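Local coordinates for flagellar protein FlgA (Thermotoga maritima, PDB 3FRN), which probably acts in the periplasm as a chaperone for assembly of the P-ring of the flagellar basal body, at residues A[81-86]-A[135-140]; A[112-115]-A[121-124]. All blocks are in the same frame, centred on the assembly; numbering follows the deposited sequence.

Interaction 1 of 2, residues A[81-86]-A[135-140]; sequences EEIGKK and LNMLLR
I83 meets M137 and L139 where helix 74-87 lies against strand 132-148, and it shows how one branched side chain can join a helix to a sheet. Followed from its start, the segment 81-86 first passes E82, which belongs to other surroundings and packs on I112 and V114 of strand 111-118. I83, the next residue, alone carries the contact, and its two arms divide the work. CG2, set anti to the backbone N, lies against both methyls at the end of L139, 3.8 Å from L139 CD2 and 3.9 Å from L139 CD1. The longer arm has CG1 beside the backbone N (chi1 -66°) and takes CD1 to within 4.0 Å of M137 SD. From the strand, M137 answers with a chi1 of -65°, which holds its CG beside its own backbone N and puts the sulfur at this methyl. The isoleucine thus runs roughly perpendicular to M137 but antiparallel alongside L139. No hydrogen bond spans the two segments, and all three touching residues are buried; F92 and V124 also pack on I83. One turn further along the helix, K86 leaves strand 132-148 aside and packs on V114. The CA atoms of I83 and L139 remain 9.2 Å apart, leaving the meeting to side chains. A helix laid on an antiparallel sheet through such an apolar layer is characteristic of the HotDog-like domain to which both segments belong.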
loop_
_atom_site.group_PDB
_atom_site.type_symbol
_atom_site.label_atom_id
_atom_site.label_comp_id
_atom_site.label_asym_id
_atom_site.label_seq_id
_atom_site.Cartn_x
_atom_site.Cartn_y
_atom_site.Cartn_z
ATOM N N GLU A 81 -5.025 -4.867 16.298
ATOM C CA GLU A 81 -6.409 -4.410 16.297
ATOM C C GLU A 81 -6.489 -2.896 16.496
ATOM O O GLU A 81 -7.262 -2.214 15.821
ATOM C CB GLU A 81 -7.240 -5.144 17.361
ATOM C CG GLU A 81 -7.697 -6.542 16.945
ATOM C CD GLU A 81 -8.476 -7.270 18.040
ATOM O OE1 GLU A 81 -8.172 -7.077 19.241
ATOM O OE2 GLU A 81 -9.395 -8.044 17.696
ATOM N N GLU A 82 -5.671 -2.384 17.411
ATOM C CA GLU A 82 -5.626 -0.959 17.728
ATOM C C GLU A 82 -5.047 -0.103 16.598
ATOM O O GLU A 82 -5.605 0.956 16.282
ATOM C CB GLU A 82 -4.868 -0.726 19.043
ATOM C CG GLU A 82 -4.857 0.716 19.554
ATOM C CD GLU A 82 -6.234 1.322 19.699
ATOM O OE1 GLU A 82 -7.145 0.616 20.188
ATOM O OE2 GLU A 82 -6.395 2.510 19.328
ATOM N N ILE A 83 -3.939 -0.547 15.999
ATOM C CA ILE A 83 -3.373 0.147 14.835
ATOM C C ILE A 83 -4.439 0.236 13.740
ATOM O O ILE A 83 -4.709 1.321 13.210
ATOM C CB ILE A 83 -2.080 -0.543 14.284
ATOM C CG1 ILE A 83 -0.934 -0.455 15.286
ATOM C CG2 ILE A 83 -1.626 0.122 13.001
ATOM C CD1 ILE A 83 0.239 -1.464 15.020
ATOM N N GLY A 84 -5.063 -0.906 13.440
ATOM C CA GLY A 84 -6.154 -0.991 12.460
ATOM C C GLY A 84 -7.209 0.089 12.599
ATOM O O GLY A 84 -7.671 0.647 11.598
ATOM N N LYS A 85 -7.569 0.404 13.842
ATOM C CA LYS A 85 -8.567 1.437 14.128
ATOM C C LYS A 85 -8.046 2.855 13.892
ATOM O O LYS A 85 -8.737 3.672 13.295
ATOM C CB LYS A 85 -9.114 1.302 15.555
ATOM C CG LYS A 85 -9.904 0.024 15.800
ATOM C CD LYS A 85 -10.261 -0.144 17.269
ATOM C CE LYS A 85 -10.546 -1.607 17.615
ATOM N NZ LYS A 85 -9.301 -2.415 17.840
ATOM N N LYS A 86 -6.834 3.147 14.350
ATOM C CA LYS A 86 -6.275 4.490 14.194
ATOM C C LYS A 86 -5.702 4.745 12.805
ATOM O O LYS A 86 -5.734 5.875 12.324
ATOM C CB LYS A 86 -5.215 4.780 15.260
ATOM C CG LYS A 86 -5.777 4.951 16.666
ATOM C CD LYS A 86 -6.674 6.177 16.771
ATOM C CE LYS A 86 -7.434 6.187 18.087
ATOM N NZ LYS A 86 -8.395 7.325 18.154
ATOM N N LEU A 135 6.250 1.885 21.245
ATOM C CA LEU A 135 6.823 1.260 20.055
ATOM C C LEU A 135 6.474 2.135 18.874
ATOM O O LEU A 135 5.292 2.413 18.640
ATOM C CB LEU A 135 6.219 -0.114 19.784
ATOM C CG LEU A 135 5.898 -1.111 20.890
ATOM C CD1 LEU A 135 4.908 -2.111 20.333
ATOM C CD2 LEU A 135 7.150 -1.814 21.343
ATOM N N ASN A 136 7.494 2.571 18.137
ATOM C CA ASN A 136 7.267 3.244 16.865
ATOM C C ASN A 136 7.235 2.160 15.802
ATOM O O ASN A 136 8.196 1.395 15.637
ATOM C CB ASN A 136 8.323 4.320 16.590
ATOM C CG ASN A 136 8.154 5.546 17.479
ATOM O OD1 ASN A 136 8.661 6.624 17.171
ATOM N ND2 ASN A 136 7.435 5.388 18.583
ATOM N N MET A 137 6.091 2.048 15.136
ATOM C CA MET A 137 5.853 0.935 14.233
ATOM C C MET A 137 5.652 1.405 12.783
ATOM O O MET A 137 4.828 2.278 12.507
ATOM C CB MET A 137 4.690 0.059 14.750
ATOM C CG MET A 137 5.003 -0.649 16.118
ATOM S SD MET A 137 3.885 -1.976 16.638
ATOM C CE MET A 137 4.427 -3.331 15.627
ATOM N N LEU A 138 6.451 0.844 11.879
ATOM C CA LEU A 138 6.334 1.110 10.452
ATOM C C LEU A 138 5.345 0.125 9.842
ATOM O O LEU A 138 5.465 -1.092 10.020
ATOM C CB LEU A 138 7.699 1.007 9.766
ATOM C CG LEU A 138 7.859 1.271 8.262
ATOM C CD1 LEU A 138 7.742 2.744 7.889
ATOM C CD2 LEU A 138 9.203 0.739 7.825
ATOM N N LEU A 139 4.363 0.672 9.135
ATOM C CA LEU A 139 3.321 -0.118 8.511
ATOM C C LEU A 139 3.652 -0.415 7.051
ATOM O O LEU A 139 4.052 0.474 6.303
ATOM C CB LEU A 139 1.980 0.619 8.607
ATOM C CG LEU A 139 1.058 0.356 9.800
ATOM C CD1 LEU A 139 1.697 0.753 11.125
ATOM C CD2 LEU A 139 -0.264 1.080 9.601
ATOM N N ARG A 140 3.471 -1.674 6.659
ATOM C CA ARG A 140 3.699 -2.122 5.286
ATOM C C ARG A 140 2.534 -2.968 4.804
ATOM O O ARG A 140 2.025 -3.812 5.540
ATOM C CB ARG A 140 4.956 -2.988 5.198
ATOM C CG ARG A 140 6.265 -2.233 5.205
ATOM C CD ARG A 140 7.435 -3.196 5.051
ATOM N NE ARG A 140 8.716 -2.502 4.914
ATOM C CZ ARG A 140 9.905 -3.096 4.985
ATOM N NH1 ARG A 140 9.992 -4.405 5.198
ATOM N NH2 ARG A 140 11.014 -2.379 4.848
#

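Interaction 2 of 2, residues A[112-115]-A[121-124]; sequences IRVT and LFSV
V114 and V124 face each other as a non-hydrogen-bonded antiparallel pair, their CA atoms 4.5 Å apart, and the packing is closest on their side of the two strands. The two valines stand abreast, with V114 CG2 3.7 Å from V124 CG2. The other methyl of V114, CG1, is anti to the backbone N (chi1 171°), which directs it to F122, 3.8 Å from CD1 at an oblique approach to the ring. I112 extends the row, its CG2 resting on V124 CG1, and helix 74-87 packs on this face, A78 touching I112 and A87 touching F122. Cutting V114 back to an alanine removes both methyls and would probably open a gap between V124 CG2 and the F122 ring on this side. Strands 111-118 and 121-127 form a beta hairpin, part of the antiparallel sheet of the HotDog-like domain, and the next pair along is the hydrogen-bonded one, T115 with S123. S123 N bonds T115 O at 2.7 Å, and T115 N bonds S123 O at 3.0 Å. V114 CA adds a CA-H...O contact to S123 O. The face bearing T115 and S123 is looser and wetter: T115 is exposed, and a water donates to S123 O at 2.8 Å. The same water sits unusually close to T115 OG1, at a separation short enough to make that bond doubtful. The carbonyl of S123 is nonetheless gripped by both a backbone N-H and a water.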
loop_
_atom_site.group_PDB
_atom_site.type_symbol
_atom_site.label_atom_id
_atom_site.label_comp_id
_atom_site.label_asym_id
_atom_site.label_seq_id
_atom_site.Cartn_x
_atom_site.Cartn_y
_atom_site.Cartn_z
ATOM N N ILE A 112 -3.736 0.594 25.534
ATOM C CA ILE A 112 -3.009 0.625 24.267
ATOM C C ILE A 112 -3.454 1.846 23.470
ATOM O O ILE A 112 -4.573 1.877 22.952
ATOM C CB ILE A 112 -3.210 -0.672 23.446
ATOM C CG1 ILE A 112 -2.748 -1.891 24.255
ATOM C CG2 ILE A 112 -2.449 -0.592 22.113
ATOM C CD1 ILE A 112 -3.149 -3.221 23.674
ATOM N N ARG A 113 -2.588 2.856 23.394
ATOM C CA ARG A 113 -2.896 4.095 22.675
ATOM C C ARG A 113 -1.978 4.273 21.465
ATOM O O ARG A 113 -0.751 4.188 21.587
ATOM C CB ARG A 113 -2.792 5.302 23.617
ATOM C CG ARG A 113 -3.238 6.632 23.010
ATOM C CD ARG A 113 -2.975 7.808 23.959
ATOM N NE ARG A 113 -1.551 7.959 24.273
ATOM C CZ ARG A 113 -1.016 9.001 24.907
ATOM N NH1 ARG A 113 -1.775 10.016 25.307
ATOM N NH2 ARG A 113 0.292 9.026 25.137
ATOM N N VAL A 114 -2.583 4.520 20.299
ATOM C CA VAL A 114 -1.838 4.645 19.042
ATOM C C VAL A 114 -2.007 6.034 18.421
ATOM O O VAL A 114 -3.144 6.507 18.239
ATOM C CB VAL A 114 -2.260 3.553 18.027
ATOM C CG1 VAL A 114 -1.660 3.812 16.655
ATOM C CG2 VAL A 114 -1.852 2.192 18.522
ATOM N N THR A 115 -0.873 6.682 18.097
ATOM C CA THR A 115 -0.923 8.016 17.471
ATOM C C THR A 115 -0.060 8.034 16.212
ATOM O O THR A 115 0.984 7.381 16.157
ATOM C CB THR A 115 -0.405 9.109 18.442
ATOM O OG1 THR A 115 -0.834 8.738 19.777
ATOM C CG2 THR A 115 -0.926 10.523 18.068
ATOM N N LEU A 121 3.823 5.559 9.900
ATOM C CA LEU A 121 4.560 5.458 11.152
ATOM C C LEU A 121 3.660 5.828 12.334
ATOM O O LEU A 121 3.123 6.936 12.406
ATOM C CB LEU A 121 5.783 6.374 11.099
ATOM C CG LEU A 121 6.782 6.365 12.257
ATOM C CD1 LEU A 121 7.511 5.062 12.332
ATOM C CD2 LEU A 121 7.777 7.511 12.078
ATOM N N PHE A 122 3.486 4.885 13.255
ATOM C CA PHE A 122 2.606 5.099 14.390
ATOM C C PHE A 122 3.322 4.828 15.703
ATOM O O PHE A 122 4.154 3.919 15.780
ATOM C CB PHE A 122 1.348 4.225 14.262
ATOM C CG PHE A 122 0.414 4.677 13.173
ATOM C CD1 PHE A 122 -0.644 5.537 13.459
ATOM C CD2 PHE A 122 0.594 4.255 11.859
ATOM C CE1 PHE A 122 -1.506 5.972 12.451
ATOM C CE2 PHE A 122 -0.261 4.689 10.843
ATOM C CZ PHE A 122 -1.310 5.545 11.143
ATOM N N SER A 123 3.021 5.646 16.718
ATOM C CA SER A 123 3.528 5.417 18.067
ATOM C C SER A 123 2.516 4.627 18.872
ATOM O O SER A 123 1.447 5.134 19.198
ATOM C CB SER A 123 3.837 6.735 18.782
ATOM O OG SER A 123 5.192 7.114 18.605
ATOM N N VAL A 124 2.863 3.388 19.199
ATOM C CA VAL A 124 2.001 2.542 19.999
ATOM C C VAL A 124 2.449 2.565 21.454
ATOM O O VAL A 124 3.476 1.966 21.830
ATOM C CB VAL A 124 2.014 1.077 19.494
ATOM C CG1 VAL A 124 1.073 0.241 20.323
ATOM C CG2 VAL A 124 1.632 1.011 18.014
HETATM O O HOH W 1 0.400 6.979 20.983
#

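Overall arrangement
The two contacts illustrate how a helix-on-sheet domain divides its chemistry by depth. Interaction 1 is core: a small, wholly apolar meeting of helix and strand without a hydrogen bond. Interaction 2 is partly buried and knits two strands through backbone bonds, with one apolar face and one face that admits water. The centres of interactions 1 and 2 lie about 6 Å apart, and strand 121-127 sits between strands 111-118 and 132-148 in the sheet. V124 and F122 serve both sides, probably bonding through their backbones to L135 and M137, while their side chains pack on M137 and L139. The same helix spans both contacts: I83 reaches strands 132-148 and 121-127, while the helix also packs against strand 111-118.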